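Local coordinates for DUF871 domain-containing protein (Enterococcus faecalis, PDB 2P0O) that is of unknown function but, as a TIM-barrel member of the 6-phospho-N-acetylmuramidase family, probably cleaves phosphorylated muramic acid saccharides during cell-wall recycling, at residues Phe234-Tyr237 and Asn241-Leu244; Thr230-Gly235 and Asn365-Leu370; Phe80-Leu85 and Leu96-Gly101; Ile102-Met107 and Val128-Ala133. One frame throughout, in Å; residues are numbered along the deposited sequence. Where two conformers were deposited one is given.

Interaction 1. Residues Phe234-Tyr237 and Asn241-Leu244; sequences FGYY and NQFL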
# COMPACT_ATOMS: atom_id res chain seq x y z
N PHE A 234 -6.99 -4.62 3.44
CA PHE A 234 -5.69 -5.28 3.54
C PHE A 234 -5.87 -6.65 4.15
O PHE A 234 -5.40 -7.65 3.60
CB PHE A 234 -4.65 -4.46 4.35
CG PHE A 234 -3.96 -3.37 3.53
CD1 PHE A 234 -2.92 -3.68 2.64
CD2 PHE A 234 -4.33 -2.03 3.69
CE1 PHE A 234 -2.28 -2.66 1.89
CE2 PHE A 234 -3.68 -1.00 2.94
CZ PHE A 234 -2.67 -1.32 2.05
N GLY A 235 -6.59 -6.69 5.28
CA GLY A 235 -6.74 -7.90 6.04
C GLY A 235 -7.45 -8.96 5.24
O GLY A 235 -7.03 -10.11 5.23
N TYR A 236 -8.52 -8.57 4.57
CA TYR A 236 -9.30 -9.52 3.77
C TYR A 236 -8.43 -10.12 2.64
O TYR A 236 -8.44 -11.32 2.39
CB TYR A 236 -10.53 -8.81 3.19
CG TYR A 236 -11.77 -9.67 3.09
CD1 TYR A 236 -12.04 -10.41 1.93
CD2 TYR A 236 -12.68 -9.72 4.16
CE1 TYR A 236 -13.21 -11.19 1.84
CE2 TYR A 236 -13.84 -10.49 4.08
CZ TYR A 236 -14.10 -11.22 2.93
OH TYR A 236 -15.25 -11.99 2.89
N TYR A 237 -7.67 -9.26 1.96
CA TYR A 237 -6.78 -9.68 0.90
C TYR A 237 -5.69 -10.58 1.45
O TYR A 237 -5.32 -11.58 0.86
CB TYR A 237 -6.12 -8.46 0.26
CG TYR A 237 -5.34 -8.78 -1.01
CD1 TYR A 237 -5.95 -9.45 -2.06
CD2 TYR A 237 -3.98 -8.41 -1.15
CE1 TYR A 237 -5.27 -9.76 -3.23
CE2 TYR A 237 -3.27 -8.72 -2.35
CZ TYR A 237 -3.94 -9.39 -3.37
OH TYR A 237 -3.33 -9.72 -4.55
N ASN A 241 -6.78 -13.80 -0.11
CA ASN A 241 -6.42 -13.50 -1.51
C ASN A 241 -7.58 -12.87 -2.30
O ASN A 241 -7.55 -12.83 -3.52
CB ASN A 241 -5.91 -14.77 -2.24
CG ASN A 241 -5.08 -14.44 -3.47
OD1 ASN A 241 -4.58 -13.33 -3.63
ND2 ASN A 241 -4.91 -15.42 -4.36
N GLN A 242 -8.61 -12.39 -1.60
CA GLN A 242 -9.76 -11.81 -2.28
C GLN A 242 -9.74 -10.31 -2.12
O GLN A 242 -9.39 -9.81 -1.04
CB GLN A 242 -11.07 -12.32 -1.68
CG GLN A 242 -11.40 -13.78 -1.87
CD GLN A 242 -12.49 -14.28 -0.89
OE1 GLN A 242 -13.24 -13.49 -0.31
NE2 GLN A 242 -12.57 -15.57 -0.72
N PHE A 243 -10.16 -9.62 -3.18
CA PHE A 243 -10.36 -8.19 -3.18
C PHE A 243 -11.78 -7.88 -2.69
O PHE A 243 -12.76 -8.35 -3.26
CB PHE A 243 -10.18 -7.60 -4.60
CG PHE A 243 -8.79 -7.70 -5.12
CD1 PHE A 243 -7.79 -6.78 -4.71
CD2 PHE A 243 -8.45 -8.72 -6.02
CE1 PHE A 243 -6.48 -6.89 -5.18
CE2 PHE A 243 -7.15 -8.83 -6.51
CZ PHE A 243 -6.15 -7.92 -6.09
N LEU A 244 -11.87 -7.05 -1.67
CA LEU A 244 -13.13 -6.77 -1.02
C LEU A 244 -13.58 -5.39 -1.44
O LEU A 244 -12.86 -4.41 -1.22
CB LEU A 244 -12.95 -6.86 0.50
CG LEU A 244 -14.16 -6.67 1.42
CD1 LEU A 244 -15.17 -7.81 1.21
CD2 LEU A 244 -13.76 -6.55 2.89
O HOH W 1 -3.99 -11.75 -6.04
O HOH W 2 -3.00 -11.98 -0.95
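Y237 meets Q242, F243 and N241 along its whole length where helix 228-240 turns into the strand that follows. Its CB lies 3.8 Å from Q242 O. With CG anti to the backbone N (chi1 -171°), the ring is placed beside the backbone and side chains of 241-243, and CD1 also stays near Q242 O, 3.6 Å away at the ring's rim. Further out, Y237 CE1 sits 3.5 Å from F243 CZ, over a face of the phenylalanine. The two side chains point the same way, and their rings form an offset stack, planes 27° apart. At the tip, Y237 OH shares a 2.6 Å hydrogen bond with a water that also donates to OD1 of N241 in one of that residue's two conformers.

The backbone makes the turn itself: N241 N donates to Y237 O over 2.8 Å, from above the carbonyl plane, before N241 leaves the helix with positive phi. On the ring of Y236, one residue earlier, L244 CD1 makes a CH-pi contact 3.9 Å from the centroid, only 9° off the ring normal. Q242 OE1 comes to the edge of that ring, 3.1 Å from Y236 CE1, while taking its hydrogen bond from T356. V208 touches both Y237 and F243, so the junction lies between barrel helix 203-212 on one side and, around Y236 and L244, strand 354-359 with helix 363-370 on the other.

Interaction 2. Residues Thr230-Gly235 and Asn365-Leu370; sequences TMAQFG and NEFRKL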
# COMPACT_ATOMS: atom_id res chain seq x y z
N THR A 230 -9.96 0.53 5.38
CA THR A 230 -8.81 0.22 4.57
C THR A 230 -8.03 -0.94 5.18
O THR A 230 -7.58 -1.83 4.46
CB THR A 230 -7.96 1.50 4.35
OG1 THR A 230 -8.78 2.46 3.69
CG2 THR A 230 -6.75 1.22 3.49
N MSE A 231 -7.86 -0.92 6.50
CA MSE A 231 -7.29 -2.07 7.23
C MSE A 231 -8.00 -3.40 6.89
O MSE A 231 -7.35 -4.44 6.68
CB MSE A 231 -7.36 -1.85 8.74
CG MSE A 231 -6.50 -0.69 9.17
SE MSE A 231 -6.61 -0.24 11.07
CE MSE A 231 -5.77 -1.84 11.79
N ALA A 232 -9.32 -3.33 6.84
CA ALA A 232 -10.18 -4.49 6.56
C ALA A 232 -9.92 -5.01 5.17
O ALA A 232 -9.95 -6.22 4.95
CB ALA A 232 -11.63 -4.14 6.72
N GLN A 233 -9.67 -4.10 4.22
CA GLN A 233 -9.38 -4.49 2.84
C GLN A 233 -8.01 -5.19 2.78
O GLN A 233 -7.91 -6.25 2.16
CB GLN A 233 -9.48 -3.30 1.88
CG GLN A 233 -10.94 -2.92 1.60
CD GLN A 233 -11.09 -1.74 0.65
OE1 GLN A 233 -10.44 -0.70 0.82
NE2 GLN A 233 -11.95 -1.89 -0.34
N PHE A 234 -6.99 -4.62 3.44
CA PHE A 234 -5.69 -5.28 3.54
C PHE A 234 -5.87 -6.65 4.15
O PHE A 234 -5.40 -7.65 3.60
CB PHE A 234 -4.65 -4.46 4.35
CG PHE A 234 -3.96 -3.37 3.53
CD1 PHE A 234 -2.92 -3.68 2.64
CD2 PHE A 234 -4.33 -2.03 3.69
CE1 PHE A 234 -2.28 -2.66 1.89
CE2 PHE A 234 -3.68 -1.00 2.94
CZ PHE A 234 -2.67 -1.32 2.05
N GLY A 235 -6.59 -6.69 5.28
CA GLY A 235 -6.74 -7.90 6.04
C GLY A 235 -7.45 -8.96 5.24
O GLY A 235 -7.03 -10.11 5.23
N ASN A 365 -17.32 -4.87 9.37
CA ASN A 365 -17.89 -6.07 9.99
C ASN A 365 -17.70 -7.33 9.16
O ASN A 365 -17.65 -8.43 9.70
CB ASN A 365 -19.37 -5.92 10.36
CG ASN A 365 -19.87 -7.07 11.25
OD1 ASN A 365 -19.16 -7.53 12.15
ND2 ASN A 365 -21.08 -7.54 10.99
N GLU A 366 -17.56 -7.17 7.86
CA GLU A 366 -17.33 -8.31 7.01
C GLU A 366 -15.94 -8.89 7.34
O GLU A 366 -15.80 -10.10 7.47
CB GLU A 366 -17.43 -7.87 5.56
CG GLU A 366 -18.16 -8.80 4.67
CD GLU A 366 -19.57 -9.12 5.13
OE1 GLU A 366 -20.48 -8.23 5.13
OE2 GLU A 366 -19.77 -10.28 5.50
N PHE A 367 -14.93 -8.02 7.53
CA PHE A 367 -13.62 -8.49 7.97
C PHE A 367 -13.63 -9.04 9.40
O PHE A 367 -12.94 -10.03 9.68
CB PHE A 367 -12.52 -7.43 7.83
CG PHE A 367 -11.15 -7.94 8.24
CD1 PHE A 367 -10.55 -9.00 7.55
CD2 PHE A 367 -10.48 -7.40 9.33
CE1 PHE A 367 -9.32 -9.50 7.94
CE2 PHE A 367 -9.23 -7.90 9.72
CZ PHE A 367 -8.66 -8.95 9.02
N ARG A 368 -14.41 -8.42 10.29
CA ARG A 368 -14.58 -8.91 11.67
C ARG A 368 -15.11 -10.34 11.70
O ARG A 368 -14.72 -11.15 12.56
CB ARG A 368 -15.57 -8.01 12.44
CG ARG A 368 -14.98 -7.32 13.65
CD ARG A 368 -16.08 -6.66 14.53
NE ARG A 368 -16.83 -5.59 13.84
CZ ARG A 368 -16.34 -4.39 13.51
NH1 ARG A 368 -15.08 -4.05 13.79
NH2 ARG A 368 -17.12 -3.51 12.88
N LYS A 369 -16.01 -10.63 10.77
CA LYS A 369 -16.70 -11.91 10.71
C LYS A 369 -15.71 -13.02 10.47
O LYS A 369 -15.82 -14.08 11.06
CB LYS A 369 -17.77 -11.90 9.61
CG LYS A 369 -19.05 -11.17 9.99
CD LYS A 369 -20.26 -11.86 9.40
CE LYS A 369 -20.28 -11.75 7.89
NZ LYS A 369 -20.35 -13.07 7.23
N LEU A 370 -14.74 -12.76 9.60
CA LEU A 370 -13.69 -13.72 9.31
C LEU A 370 -12.97 -14.24 10.54
O LEU A 370 -12.55 -15.39 10.56
CB LEU A 370 -12.67 -13.09 8.36
CG LEU A 370 -12.83 -13.28 6.86
CD1 LEU A 370 -12.23 -14.62 6.41
CD2 LEU A 370 -14.29 -13.24 6.44
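A232 and F367 bring two helical backbones close together, with their CA atoms 5.5 Å apart at the nearest point. No hydrogen bond crosses between 230-235 and 365-370; within the first segment the helix is kept by its own bonds, such as G235 N to M231 O at 2.8 Å. The side-chain contact is small, and F367 alone supplies the 365-370 side. Its CB rests against A232 CB at 3.6 Å, methyl against methylene. The ring then extends along the backbone of the opposite helix because CG stands anti to the backbone N (chi1 -178°). It passes A232 O obliquely and reaches G235, where CE1 is 3.3 Å from the carbonyl carbon C and CZ is 3.7 Å from CA.

The two helices have different places in the fold. Helix 228-240 follows 218-221, the last strand of the TIM barrel, whereas helix 363-370 follows strand 354-359 of the mixed sheet and lies close to the C-terminus. Their union is therefore a C-terminal helix folded back on the barrel's final helix. Since G235 carries no side chain, the F367 ring can lie directly against main-chain atoms, which explains how the helices approach so closely here. Y236 and Q239, later in helix 228-240, also touch F367, while I363 packs against A232 and Q233.

Interaction 3. Residues Phe80-Leu85 and Leu96-Gly101; sequences FSFDEL and LRMDYG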
# COMPACT_ATOMS: atom_id res chain seq x y z
N PHE A 80 23.80 8.62 20.09
CA PHE A 80 24.34 7.57 19.26
C PHE A 80 25.48 8.10 18.39
O PHE A 80 25.66 9.33 18.26
CB PHE A 80 23.24 6.94 18.42
CG PHE A 80 22.11 6.37 19.24
CD1 PHE A 80 22.25 5.14 19.88
CD2 PHE A 80 20.92 7.06 19.38
CE1 PHE A 80 21.21 4.61 20.65
CE2 PHE A 80 19.88 6.54 20.14
CZ PHE A 80 20.02 5.32 20.77
N SER A 81 26.29 7.18 17.87
CA SER A 81 27.26 7.50 16.82
C SER A 81 27.20 6.43 15.73
O SER A 81 26.97 5.24 16.01
CB SER A 81 28.68 7.65 17.38
OG SER A 81 29.28 6.39 17.64
N PHE A 82 27.41 6.88 14.49
CA PHE A 82 27.33 6.00 13.33
C PHE A 82 28.42 4.90 13.30
O PHE A 82 28.29 3.88 12.61
CB PHE A 82 27.36 6.83 12.06
CG PHE A 82 26.77 6.14 10.88
CD1 PHE A 82 25.40 6.14 10.68
CD2 PHE A 82 27.58 5.47 9.98
CE1 PHE A 82 24.83 5.49 9.59
CE2 PHE A 82 27.03 4.81 8.90
CZ PHE A 82 25.64 4.83 8.70
N ASP A 83 29.50 5.12 14.03
CA ASP A 83 30.63 4.20 14.05
C ASP A 83 30.50 3.17 15.17
O ASP A 83 31.27 2.21 15.24
CB ASP A 83 31.96 4.96 14.16
CG ASP A 83 32.20 5.90 12.97
OD1 ASP A 83 31.50 5.78 11.93
OD2 ASP A 83 33.10 6.76 13.08
N GLU A 84 29.54 3.40 16.07
CA GLU A 84 29.33 2.48 17.21
C GLU A 84 27.85 2.10 17.25
O GLU A 84 27.04 2.68 18.00
CB GLU A 84 29.77 3.15 18.55
CG GLU A 84 31.28 3.43 18.63
CD GLU A 84 32.13 2.15 18.53
OE1 GLU A 84 31.54 1.07 18.19
OE2 GLU A 84 33.38 2.22 18.79
N LEU A 85 27.51 1.11 16.42
CA LEU A 85 26.09 0.79 16.14
C LEU A 85 25.51 -0.35 17.04
O LEU A 85 24.25 -0.48 16.94
CB LEU A 85 25.92 0.48 14.63
CG LEU A 85 26.22 1.54 13.55
CD1 LEU A 85 26.56 0.92 12.21
CD2 LEU A 85 25.09 2.53 13.36
N LEU A 96 19.39 2.56 8.86
CA LEU A 96 19.53 4.00 8.90
C LEU A 96 19.56 4.62 7.51
O LEU A 96 20.21 4.12 6.60
CB LEU A 96 20.75 4.43 9.73
CG LEU A 96 20.65 4.11 11.22
CD1 LEU A 96 22.04 4.09 11.88
CD2 LEU A 96 19.67 5.05 11.94
N ARG A 97 18.79 5.69 7.37
CA ARG A 97 18.80 6.53 6.17
C ARG A 97 19.38 7.87 6.58
O ARG A 97 18.71 8.69 7.24
CB ARG A 97 17.40 6.67 5.59
CG ARG A 97 17.32 7.46 4.26
CD ARG A 97 16.04 7.02 3.54
NE ARG A 97 15.82 7.70 2.26
CZ ARG A 97 14.99 8.72 2.07
NH1 ARG A 97 14.30 9.21 3.10
NH2 ARG A 97 14.84 9.24 0.87
N MSE A 98 20.65 8.07 6.24
CA MSE A 98 21.37 9.28 6.58
C MSE A 98 21.36 10.23 5.40
O MSE A 98 21.42 9.84 4.24
CB MSE A 98 22.81 8.97 6.97
CG MSE A 98 22.97 7.85 7.97
SE MSE A 98 22.16 8.16 9.73
CE MSE A 98 23.07 9.78 10.33
N ASP A 99 21.27 11.51 5.69
CA ASP A 99 21.03 12.45 4.62
C ASP A 99 22.04 13.53 4.83
O ASP A 99 22.68 13.99 3.89
CB ASP A 99 19.58 12.96 4.66
CG ASP A 99 18.61 11.89 5.21
OD1 ASP A 99 18.58 11.72 6.47
OD2 ASP A 99 17.91 11.21 4.40
N TYR A 100 22.22 13.89 6.10
CA TYR A 100 23.20 14.88 6.43
C TYR A 100 24.40 14.17 7.03
O TYR A 100 24.22 13.18 7.75
CB TYR A 100 22.60 15.92 7.38
N GLY A 101 25.60 14.62 6.66
CA GLY A 101 26.83 14.38 7.41
C GLY A 101 27.46 13.00 7.55
O GLY A 101 28.29 12.79 8.44
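F82 presses one corner of its ring into M98, and this is where the contact between 80-85 and 96-101 is tightest. F82 CE1 lies 3.4 Å from M98 CG and 3.8 Å from the selenium SE of this selenomethionine. The turn at chi2 (-62°) brings SE back beside the phenylalanine, and the bend at chi3 only directs the terminal methyl CE. SE stands 4.9 Å from the F82 centroid and 67° off the ring normal, an oblique Met-aromatic contact. The two side chains run antiparallel, each passing the other's flank. L96 adds a looser touch: its CD1 is 3.9 Å from F82 CE1 and 3.7 Å from L85 CD2, one methyl serving both partners.

The backbones stay apart, nearest CA atoms F82 and L96 at 9.2 Å, so side chains alone span the gap. D83 and E84 ride on a type I turn, closed by E84 N to S81 O at 3.2 Å, and are exposed, as are D99 and G101 after the strand. L96 and M98 project from barrel strand 95-98 toward the loop, while R97 between them points away and binds D69, L118 O and N146 of the barrel. L75 touches both F82 and M98, and A110 of helix 104-111 meets F82 and L85. No hydrogen bond or charge pair crosses between the segments, which implies that the contact probably rests on dispersion and the burial of apolar surface.

Interaction 4. Residues Ile102-Met107 and Val128-Ala133; sequences ITIEQM and VAELKA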
# COMPACT_ATOMS: atom_id res chain seq x y z
N ILE A 102 27.07 12.05 6.70
CA ILE A 102 27.72 10.73 6.71
C ILE A 102 28.30 10.47 5.32
O ILE A 102 27.63 10.70 4.32
CB ILE A 102 26.73 9.59 7.16
CG1 ILE A 102 26.34 9.72 8.65
CG2 ILE A 102 27.28 8.19 6.86
CD1 ILE A 102 27.49 9.83 9.66
N THR A 103 29.54 10.00 5.26
CA THR A 103 30.13 9.68 3.96
C THR A 103 29.62 8.36 3.37
O THR A 103 29.15 7.47 4.09
CB THR A 103 31.66 9.63 4.02
OG1 THR A 103 32.07 8.45 4.70
CG2 THR A 103 32.22 10.86 4.73
N ILE A 104 29.74 8.27 2.05
CA ILE A 104 29.45 7.05 1.30
C ILE A 104 30.27 5.89 1.87
O ILE A 104 29.76 4.76 1.98
CB ILE A 104 29.75 7.25 -0.21
CG1 ILE A 104 28.76 8.25 -0.84
CG2 ILE A 104 29.74 5.94 -0.96
CD1 ILE A 104 27.33 7.75 -0.98
N GLU A 105 31.50 6.20 2.24
CA GLU A 105 32.41 5.23 2.84
C GLU A 105 31.94 4.68 4.18
O GLU A 105 32.02 3.47 4.43
CB GLU A 105 33.80 5.86 2.99
CG GLU A 105 34.85 4.89 3.51
CD GLU A 105 36.10 5.59 4.00
OE1 GLU A 105 36.30 6.79 3.68
OE2 GLU A 105 36.89 4.93 4.72
N GLN A 106 31.46 5.56 5.06
CA GLN A 106 30.88 5.14 6.33
C GLN A 106 29.69 4.23 6.07
O GLN A 106 29.52 3.19 6.72
CB GLN A 106 30.44 6.35 7.13
CG GLN A 106 31.59 7.07 7.82
CD GLN A 106 31.14 8.41 8.35
OE1 GLN A 106 30.68 9.26 7.60
NE2 GLN A 106 31.26 8.59 9.65
N MSE A 107 28.89 4.63 5.10
CA MSE A 107 27.69 3.93 4.71
C MSE A 107 27.96 2.53 4.18
O MSE A 107 27.22 1.61 4.50
CB MSE A 107 26.93 4.74 3.68
CG MSE A 107 26.01 5.76 4.33
SE MSE A 107 25.04 6.89 3.04
CE MSE A 107 24.99 5.69 1.49
N VAL A 128 26.90 5.37 -6.18
CA VAL A 128 26.70 3.93 -6.29
C VAL A 128 28.01 3.23 -6.65
O VAL A 128 28.30 2.16 -6.14
CB VAL A 128 25.60 3.57 -7.33
CG1 VAL A 128 25.35 2.07 -7.36
CG2 VAL A 128 24.30 4.25 -7.00
N ALA A 129 28.81 3.87 -7.51
CA ALA A 129 30.12 3.36 -7.88
C ALA A 129 31.10 3.44 -6.70
O ALA A 129 32.06 2.65 -6.60
CB ALA A 129 30.65 4.10 -9.10
N GLU A 130 30.87 4.40 -5.80
CA GLU A 130 31.76 4.59 -4.64
C GLU A 130 31.48 3.54 -3.57
O GLU A 130 32.40 3.01 -2.94
CB GLU A 130 31.63 6.00 -4.09
CG GLU A 130 32.64 6.35 -3.01
CD GLU A 130 32.49 7.77 -2.47
OE1 GLU A 130 31.55 8.49 -2.91
OE2 GLU A 130 33.31 8.16 -1.61
N LEU A 131 30.20 3.24 -3.39
CA LEU A 131 29.73 2.15 -2.53
C LEU A 131 30.26 0.79 -2.97
O LEU A 131 30.62 -0.03 -2.13
CB LEU A 131 28.21 2.11 -2.51
CG LEU A 131 27.47 3.21 -1.75
CD1 LEU A 131 26.03 3.33 -2.27
CD2 LEU A 131 27.51 2.96 -0.24
N LYS A 132 30.27 0.54 -4.28
CA LYS A 132 30.96 -0.62 -4.87
C LYS A 132 32.41 -0.64 -4.45
O LYS A 132 32.89 -1.64 -3.92
CB LYS A 132 30.90 -0.58 -6.40
CG LYS A 132 29.76 -1.36 -7.05
CD LYS A 132 30.06 -2.86 -7.10
CE LYS A 132 29.57 -3.48 -8.41
NZ LYS A 132 30.64 -3.45 -9.47
N ALA A 133 33.10 0.49 -4.66
CA ALA A 133 34.53 0.61 -4.41
C ALA A 133 34.86 0.35 -2.95
O ALA A 133 35.98 -0.06 -2.61
CB ALA A 133 35.01 1.98 -4.82
O HOH W 3 33.05 8.61 0.89
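E130 OE2 takes a 2.6 Å hydrogen bond from a water that in turn accepts from E105 N, 3.2 Å away, so a single solvent molecule links the second helix to the first turn of its neighbour. Helices 104-111 and 125-133 follow successive strands of the TIM barrel, 95-98 and 115-119, and pack side by side on its outer layer. The start of the former is closed by a capping box: T103 OG1 accepts from Q106 N at 3.0 Å, and Q106 OE1 answers by taking T103 N at 2.7 Å, in the carbonyl plane and nearly straight (165° at the hydrogen). The side chain of Q106 is thereby held across the helix end.

Just beyond the cap, I104 meets the other helix with its branched carbon. The E130 chain, extended beyond CG, runs across the isoleucine, bringing OE1 to 3.5 Å from I104 CB, while its methylenes lie against I104 CG2. The contact of OE1 with I104 is van der Waals only; the water on OE2 probably helps to hold the carboxylate. On the more buried side the contact becomes mainly apolar. I104 CG2 lies 3.6 Å from L131 CG, and L131 CD2 also packs on the backbone oxygen I104 O. The selenomethionine M107, which reaches I116 and L118 of the barrel strand, bends at chi3 so that its methyl CE ends 4.1 Å from L131 CD2.

In the fold
Along the chain the order is interaction 3, interaction 4, then interactions 1 and 2, which start from the same helix, 228-240. The four fall into two clusters on opposite sides of the chain's centre. Interactions 3 and 4 have centres about 13 Å apart and touch through F82 against Q106 and I102; strand 95-98 leads into helix 104-111, so both belong to one sector of the barrel. Interactions 1 and 2, centres about 8 Å apart, share F234 and G235 and join the barrel's last helix to the mixed sheet and the C-terminal helix. Centres of the two clusters lie about 39 to 44 Å apart: one lies within the barrel domain, the other at its junction with the C-terminal part.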